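Prolyl-ACP dehydrogenase (Oscillatoria sp., PDB 4IRN) oxidises a prolyl group carried on an acyl carrier protein during biosynthesis of the cyanotoxin anatoxin-a, using FAD as cofactor. Local coordinates at residues H127-L136 and L148-S159. Numbering follows the deposited sequence.
Sequences HIWACEMPLL and LPLLCRGGWIAS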
ATOM      1  N   HIS A 127      -3.489   4.852  33.305  1.00 15.07           N
ATOM      2  CA  HIS A 127      -3.284   5.195  34.710  1.00 14.08           C
ATOM      3  C   HIS A 127      -1.842   5.691  34.960  1.00 15.82           C
ATOM      4  O   HIS A 127      -1.659   6.726  35.596  1.00 15.37           O
ATOM      5  CB  HIS A 127      -3.638   3.976  35.582  1.00 15.10           C
ATOM      6  CG  HIS A 127      -3.269   4.088  37.035  1.00 18.65           C
ATOM      7  ND1 HIS A 127      -4.174   4.533  37.975  1.00 20.36           N
ATOM      8  CD2 HIS A 127      -2.110   3.774  37.661  1.00 20.03           C
ATOM      9  CE1 HIS A 127      -3.533   4.493  39.131  1.00 19.30           C
ATOM     10  NE2 HIS A 127      -2.290   4.041  38.989  1.00 19.46           N
ATOM     11  N   ILE A 128      -0.835   4.977  34.434  1.00 11.06           N
ATOM     12  CA  ILE A 128       0.577   5.337  34.585  1.00 10.78           C
ATOM     13  C   ILE A 128       0.989   6.611  33.838  1.00 14.74           C
ATOM     14  O   ILE A 128       1.445   7.570  34.458  1.00 13.54           O
ATOM     15  CB  ILE A 128       1.509   4.148  34.213  1.00 13.45           C
ATOM     16  CG1 ILE A 128       1.266   2.940  35.127  1.00 13.70           C
ATOM     17  CG2 ILE A 128       2.975   4.558  34.275  1.00 13.53           C
ATOM     18  CD1 ILE A 128       1.567   1.579  34.468  1.00 17.15           C
ATOM     19  N   TRP A 129       0.862   6.592  32.502  1.00 12.84           N
ATOM     20  CA  TRP A 129       1.308   7.668  31.613  1.00 12.28           C
ATOM     21  C   TRP A 129       0.461   8.924  31.537  1.00 17.46           C
ATOM     22  O   TRP A 129       1.035  10.012  31.432  1.00 17.71           O
ATOM     23  CB  TRP A 129       1.685   7.143  30.219  1.00 10.46           C
ATOM     24  CG  TRP A 129       2.519   5.892  30.251  1.00 11.21           C
ATOM     25  CD1 TRP A 129       2.119   4.636  29.909  1.00 13.93           C
ATOM     26  CD2 TRP A 129       3.865   5.768  30.729  1.00 11.15           C
ATOM     27  NE1 TRP A 129       3.141   3.742  30.111  1.00 13.39           N
ATOM     28  CE2 TRP A 129       4.223   4.407  30.624  1.00 14.95           C
ATOM     29  CE3 TRP A 129       4.819   6.681  31.220  1.00 12.56           C
ATOM     30  CZ2 TRP A 129       5.494   3.935  30.987  1.00 14.42           C
ATOM     31  CZ3 TRP A 129       6.072   6.210  31.596  1.00 13.92           C
ATOM     32  CH2 TRP A 129       6.398   4.852  31.482  1.00 14.51           C
ATOM     33  N   ALA A 130      -0.878   8.801  31.582  1.00 13.91           N
ATOM     34  CA  ALA A 130      -1.759   9.966  31.483  1.00 14.38           C
ATOM     35  C   ALA A 130      -2.187  10.574  32.826  1.00 22.57           C
ATOM     36  O   ALA A 130      -2.773  11.664  32.836  1.00 23.54           O
ATOM     37  CB  ALA A 130      -2.973   9.643  30.628  1.00 15.02           C
ATOM     38  N   CYS A 131      -1.900   9.884  33.948  1.00 20.64           N
ATOM     39  CA  CYS A 131      -2.296  10.352  35.269  1.00 20.87           C
ATOM     40  C   CYS A 131      -1.137  10.494  36.251  1.00 24.21           C
ATOM     41  O   CYS A 131      -0.939  11.591  36.777  1.00 25.12           O
ATOM     42  CB  CYS A 131      -3.408   9.479  35.834  1.00 21.60           C
ATOM     43  SG  CYS A 131      -4.817   9.268  34.720  1.00 25.62           S
ATOM     44  N   GLU A 132      -0.387   9.400  36.513  1.00 17.83           N
ATOM     45  CA  GLU A 132       0.745   9.415  37.449  1.00 16.28           C
ATOM     46  C   GLU A 132       1.879  10.327  36.979  1.00 18.36           C
ATOM     47  O   GLU A 132       2.413  11.085  37.793  1.00 18.48           O
ATOM     48  CB  GLU A 132       1.290   8.000  37.718  1.00 17.26           C
ATOM     49  CG  GLU A 132       0.381   7.075  38.515  1.00 21.58           C
ATOM     50  CD  GLU A 132       0.970   5.713  38.833  1.00 21.76           C
ATOM     51  OE1 GLU A 132       1.896   5.276  38.120  1.00  5.62           O
ATOM     52  OE2 GLU A 132       0.483   5.061  39.779  1.00 18.73           O
ATOM     53  N   MET A 133       2.252  10.243  35.682  1.00 13.30           N
ATOM     54  CA  MET A 133       3.325  11.052  35.091  1.00 13.07           C
ATOM     55  C   MET A 133       3.105  12.582  35.142  1.00 18.00           C
ATOM     56  O   MET A 133       3.990  13.258  35.673  1.00 17.62           O
ATOM     57  CB  MET A 133       3.703  10.581  33.685  1.00 15.13           C
ATOM     58  CG  MET A 133       4.496   9.289  33.655  1.00 18.00           C
ATOM     59  SD  MET A 133       5.922   9.165  34.767  1.00 21.23           S
ATOM     60  CE  MET A 133       6.911  10.565  34.253  1.00 17.25           C
ATOM     61  N   PRO A 134       1.964  13.160  34.659  1.00 14.57           N
ATOM     62  CA  PRO A 134       1.771  14.616  34.800  1.00 14.36           C
ATOM     63  C   PRO A 134       1.766  15.088  36.265  1.00 17.21           C
ATOM     64  O   PRO A 134       2.239  16.196  36.542  1.00 17.75           O
ATOM     65  CB  PRO A 134       0.421  14.868  34.124  1.00 16.51           C
ATOM     66  CG  PRO A 134      -0.270  13.566  34.148  1.00 21.33           C
ATOM     67  CD  PRO A 134       0.797  12.535  34.003  1.00 16.36           C
ATOM     68  N   LEU A 135       1.254  14.246  37.201  1.00 11.47           N
ATOM     69  CA  LEU A 135       1.235  14.511  38.649  1.00 10.39           C
ATOM     70  C   LEU A 135       2.678  14.572  39.205  1.00 13.84           C
ATOM     71  O   LEU A 135       2.985  15.448  40.010  1.00 12.35           O
ATOM     72  CB  LEU A 135       0.385  13.444  39.387  1.00 10.16           C
ATOM     73  CG  LEU A 135       0.361  13.420  40.931  1.00 14.45           C
ATOM     74  CD1 LEU A 135      -0.131  14.730  41.515  1.00 14.32           C
ATOM     75  CD2 LEU A 135      -0.522  12.302  41.429  1.00 16.26           C
ATOM     76  N   LEU A 136       3.557  13.655  38.750  1.00 10.68           N
ATOM     77  CA  LEU A 136       4.958  13.603  39.165  1.00 10.55           C
ATOM     78  C   LEU A 136       5.733  14.849  38.692  1.00 15.91           C
ATOM     79  O   LEU A 136       6.547  15.394  39.447  1.00 15.17           O
ATOM     80  CB  LEU A 136       5.613  12.292  38.652  1.00 10.08           C
ATOM     81  CG  LEU A 136       7.131  12.113  38.863  1.00 13.40           C
ATOM     82  CD1 LEU A 136       7.481  12.010  40.335  1.00 12.74           C
ATOM     83  CD2 LEU A 136       7.634  10.901  38.133  1.00 14.27           C
ATOM     84  N   LEU A 148       0.430  10.235  44.853  1.00 18.24           N
ATOM     85  CA  LEU A 148       1.318   9.274  44.202  1.00 18.89           C
ATOM     86  C   LEU A 148       1.477   7.958  44.932  1.00 25.38           C
ATOM     87  O   LEU A 148       1.346   6.928  44.287  1.00 23.89           O
ATOM     88  CB  LEU A 148       2.679   9.863  43.839  1.00 18.88           C
ATOM     89  CG  LEU A 148       2.812  10.567  42.500  1.00 22.88           C
ATOM     90  CD1 LEU A 148       4.237  11.058  42.326  1.00 22.78           C
ATOM     91  CD2 LEU A 148       2.444   9.645  41.338  1.00 25.02           C
ATOM     92  N   PRO A 149       1.698   7.938  46.271  1.00 24.30           N
ATOM     93  CA  PRO A 149       1.801   6.646  46.962  1.00 23.83           C
ATOM     94  C   PRO A 149       0.521   5.810  46.849  1.00 26.35           C
ATOM     95  O   PRO A 149       0.591   4.580  46.768  1.00 24.36           O
ATOM     96  CB  PRO A 149       2.113   7.053  48.406  1.00 25.47           C
ATOM     97  CG  PRO A 149       2.705   8.397  48.309  1.00 30.24           C
ATOM     98  CD  PRO A 149       1.923   9.049  47.216  1.00 26.20           C
ATOM     99  N   LEU A 150      -0.637   6.484  46.779  1.00 23.95           N
ATOM    100  CA  LEU A 150      -1.946   5.836  46.644  1.00 24.50           C
ATOM    101  C   LEU A 150      -2.139   5.139  45.302  1.00 29.21           C
ATOM    102  O   LEU A 150      -2.655   4.024  45.271  1.00 29.43           O
ATOM    103  CB  LEU A 150      -3.077   6.843  46.854  1.00 24.42           C
ATOM    104  CG  LEU A 150      -3.372   7.253  48.281  1.00 29.64           C
ATOM    105  CD1 LEU A 150      -4.280   8.435  48.297  1.00 29.20           C
ATOM    106  CD2 LEU A 150      -4.026   6.113  49.061  1.00 34.62           C
ATOM    107  N   LEU A 151      -1.765   5.804  44.200  1.00 25.41           N
ATOM    108  CA  LEU A 151      -1.895   5.255  42.848  1.00 24.91           C
ATOM    109  C   LEU A 151      -0.908   4.110  42.626  1.00 28.01           C
ATOM    110  O   LEU A 151      -1.228   3.099  42.007  1.00 26.62           O
ATOM    111  CB  LEU A 151      -1.646   6.369  41.810  1.00 24.87           C
ATOM    112  CG  LEU A 151      -2.589   7.571  41.817  1.00 29.05           C
ATOM    113  CD1 LEU A 151      -2.172   8.594  40.786  1.00 29.41           C
ATOM    114  CD2 LEU A 151      -4.028   7.149  41.582  1.00 30.65           C
ATOM    115  N   CYS A 152       0.277   4.300  43.144  1.00 22.71           N
ATOM    116  CA  CYS A 152       1.437   3.453  43.128  1.00 22.40           C
ATOM    117  C   CYS A 152       1.201   2.137  43.886  1.00 26.68           C
ATOM    118  O   CYS A 152       1.507   1.059  43.354  1.00 25.94           O
ATOM    119  CB  CYS A 152       2.569   4.257  43.756  1.00 23.13           C
ATOM    120  SG  CYS A 152       4.201   3.761  43.230  1.00 27.56           S
ATOM    121  N   ARG A 153       0.739   2.246  45.178  1.00 25.51           N
ATOM    122  CA  ARG A 153       0.613   1.099  46.096  1.00 25.16           C
ATOM    123  C   ARG A 153      -0.713   0.950  46.881  1.00 28.90           C
ATOM    124  O   ARG A 153      -0.941  -0.091  47.485  1.00 28.66           O
ATOM    125  CB  ARG A 153       1.799   1.107  47.093  1.00 19.97           C
ATOM    126  CG  ARG A 153       3.149   1.405  46.473  1.00 17.71           C
ATOM    127  CD  ARG A 153       4.281   0.517  46.932  1.00 15.01           C
ATOM    128  NE  ARG A 153       4.180  -0.860  46.435  1.00 24.40           N
ATOM    129  CZ  ARG A 153       5.198  -1.713  46.370  1.00 39.76           C
ATOM    130  NH1 ARG A 153       6.413  -1.338  46.737  1.00 29.69           N
ATOM    131  NH2 ARG A 153       5.010  -2.942  45.919  1.00 33.11           N
ATOM    132  N   GLY A 154      -1.571   1.968  46.852  1.00 26.36           N
ATOM    133  CA  GLY A 154      -2.822   2.009  47.609  1.00 26.45           C
ATOM    134  C   GLY A 154      -4.061   1.415  46.966  1.00 31.12           C
ATOM    135  O   GLY A 154      -5.122   1.385  47.596  1.00 31.64           O
ATOM    136  N   GLY A 155      -3.948   0.944  45.728  1.00 26.75           N
ATOM    137  CA  GLY A 155      -5.096   0.365  45.038  1.00 26.40           C
ATOM    138  C   GLY A 155      -6.032   1.414  44.465  1.00 29.32           C
ATOM    139  O   GLY A 155      -7.163   1.099  44.076  1.00 29.18           O
ATOM    140  N   TRP A 156      -5.558   2.671  44.418  1.00 24.22           N
ATOM    141  CA  TRP A 156      -6.274   3.791  43.846  1.00 23.42           C
ATOM    142  C   TRP A 156      -6.064   3.771  42.345  1.00 25.13           C
ATOM    143  O   TRP A 156      -4.944   3.528  41.881  1.00 25.87           O
ATOM    144  CB  TRP A 156      -5.789   5.113  44.453  1.00 22.65           C
ATOM    145  CG  TRP A 156      -6.596   5.591  45.629  1.00 23.97           C
ATOM    146  CD1 TRP A 156      -6.999   4.857  46.707  1.00 27.03           C
ATOM    147  CD2 TRP A 156      -7.042   6.931  45.869  1.00 23.80           C
ATOM    148  NE1 TRP A 156      -7.715   5.646  47.576  1.00 26.61           N
ATOM    149  CE2 TRP A 156      -7.755   6.926  47.088  1.00 27.80           C
ATOM    150  CE3 TRP A 156      -6.928   8.138  45.155  1.00 25.01           C
ATOM    151  CZ2 TRP A 156      -8.339   8.083  47.619  1.00 26.89           C
ATOM    152  CZ3 TRP A 156      -7.512   9.285  45.679  1.00 26.17           C
ATOM    153  CH2 TRP A 156      -8.198   9.252  46.899  1.00 26.76           C
ATOM    154  N   ILE A 157      -7.154   3.969  41.592  1.00 19.23           N
ATOM    155  CA  ILE A 157      -7.120   3.997  40.140  1.00 17.98           C
ATOM    156  C   ILE A 157      -7.377   5.420  39.670  1.00 22.03           C
ATOM    157  O   ILE A 157      -8.132   6.160  40.303  1.00 21.57           O
ATOM    158  CB  ILE A 157      -8.096   2.947  39.547  1.00 21.52           C
ATOM    159  CG1 ILE A 157      -7.593   1.534  39.853  1.00 21.15           C
ATOM    160  CG2 ILE A 157      -8.295   3.105  38.049  1.00 21.23           C
ATOM    161  CD1 ILE A 157      -8.547   0.671  40.564  1.00 28.82           C
ATOM    162  N   ALA A 158      -6.695   5.823  38.600  1.00 18.77           N
ATOM    163  CA  ALA A 158      -6.851   7.167  38.073  1.00 18.55           C
ATOM    164  C   ALA A 158      -7.372   7.188  36.631  1.00 21.99           C
ATOM    165  O   ALA A 158      -7.147   6.248  35.863  1.00 20.60           O
ATOM    166  CB  ALA A 158      -5.551   7.947  38.200  1.00 19.09           C
ATOM    167  N   SER A 159      -8.108   8.257  36.301  1.00 18.45           N
ATOM    168  CA  SER A 159      -8.693   8.516  34.999  1.00 17.72           C
ATOM    169  C   SER A 159      -8.229   9.870  34.502  1.00 22.45           C
ATOM    170  O   SER A 159      -7.981  10.781  35.297  1.00 22.21           O
ATOM    171  CB  SER A 159     -10.215   8.483  35.077  1.00 19.65           C
ATOM    172  OG  SER A 159     -10.689   7.149  35.109  1.00 27.74           O
TER
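His127 carries the polar part of this contact, its imidazole reaching from helix 118-138 to both the neighbouring helix and the strand that follows it. Ala158 N donates to His127 ND1 at 2.9 Å and lies only 6° out of the ring plane, so the nitrogen is met at the ring edge. On the other side of CE1, the one N-H of His127 NE2 is shared between Leu151 O (3.3 Å) and Glu132 OE2 of its own helix, both bonds being weak. With CG anti to the backbone N (chi1 170°), the ring is turned toward the Leu151 carbonyl and the Ala158 amide, while Trp77 meets it edge-to-face.

Most apolar contacts lie between the two helices. The Leu135 and Leu148 side chains run past one another in opposite senses, CD2 of Leu135 being 3.9 Å from CG of Leu148; Leu136 crosses Leu148 at roughly a right angle. Leu151 CD1 packs on Glu132 CG, in the aliphatic stem of the glutamate, at 3.7 Å. At the strand, Cys131 CB touches Ala158 CB at 3.5 Å.

The helix segments run nearly antiparallel (155°, axes of the segments 10.7 Å apart at closest approach), forming a helical hairpin of the acyl-CoA dehydrogenase fold where its N-terminal helical domain passes into the beta domain, beside FAD-binding His160.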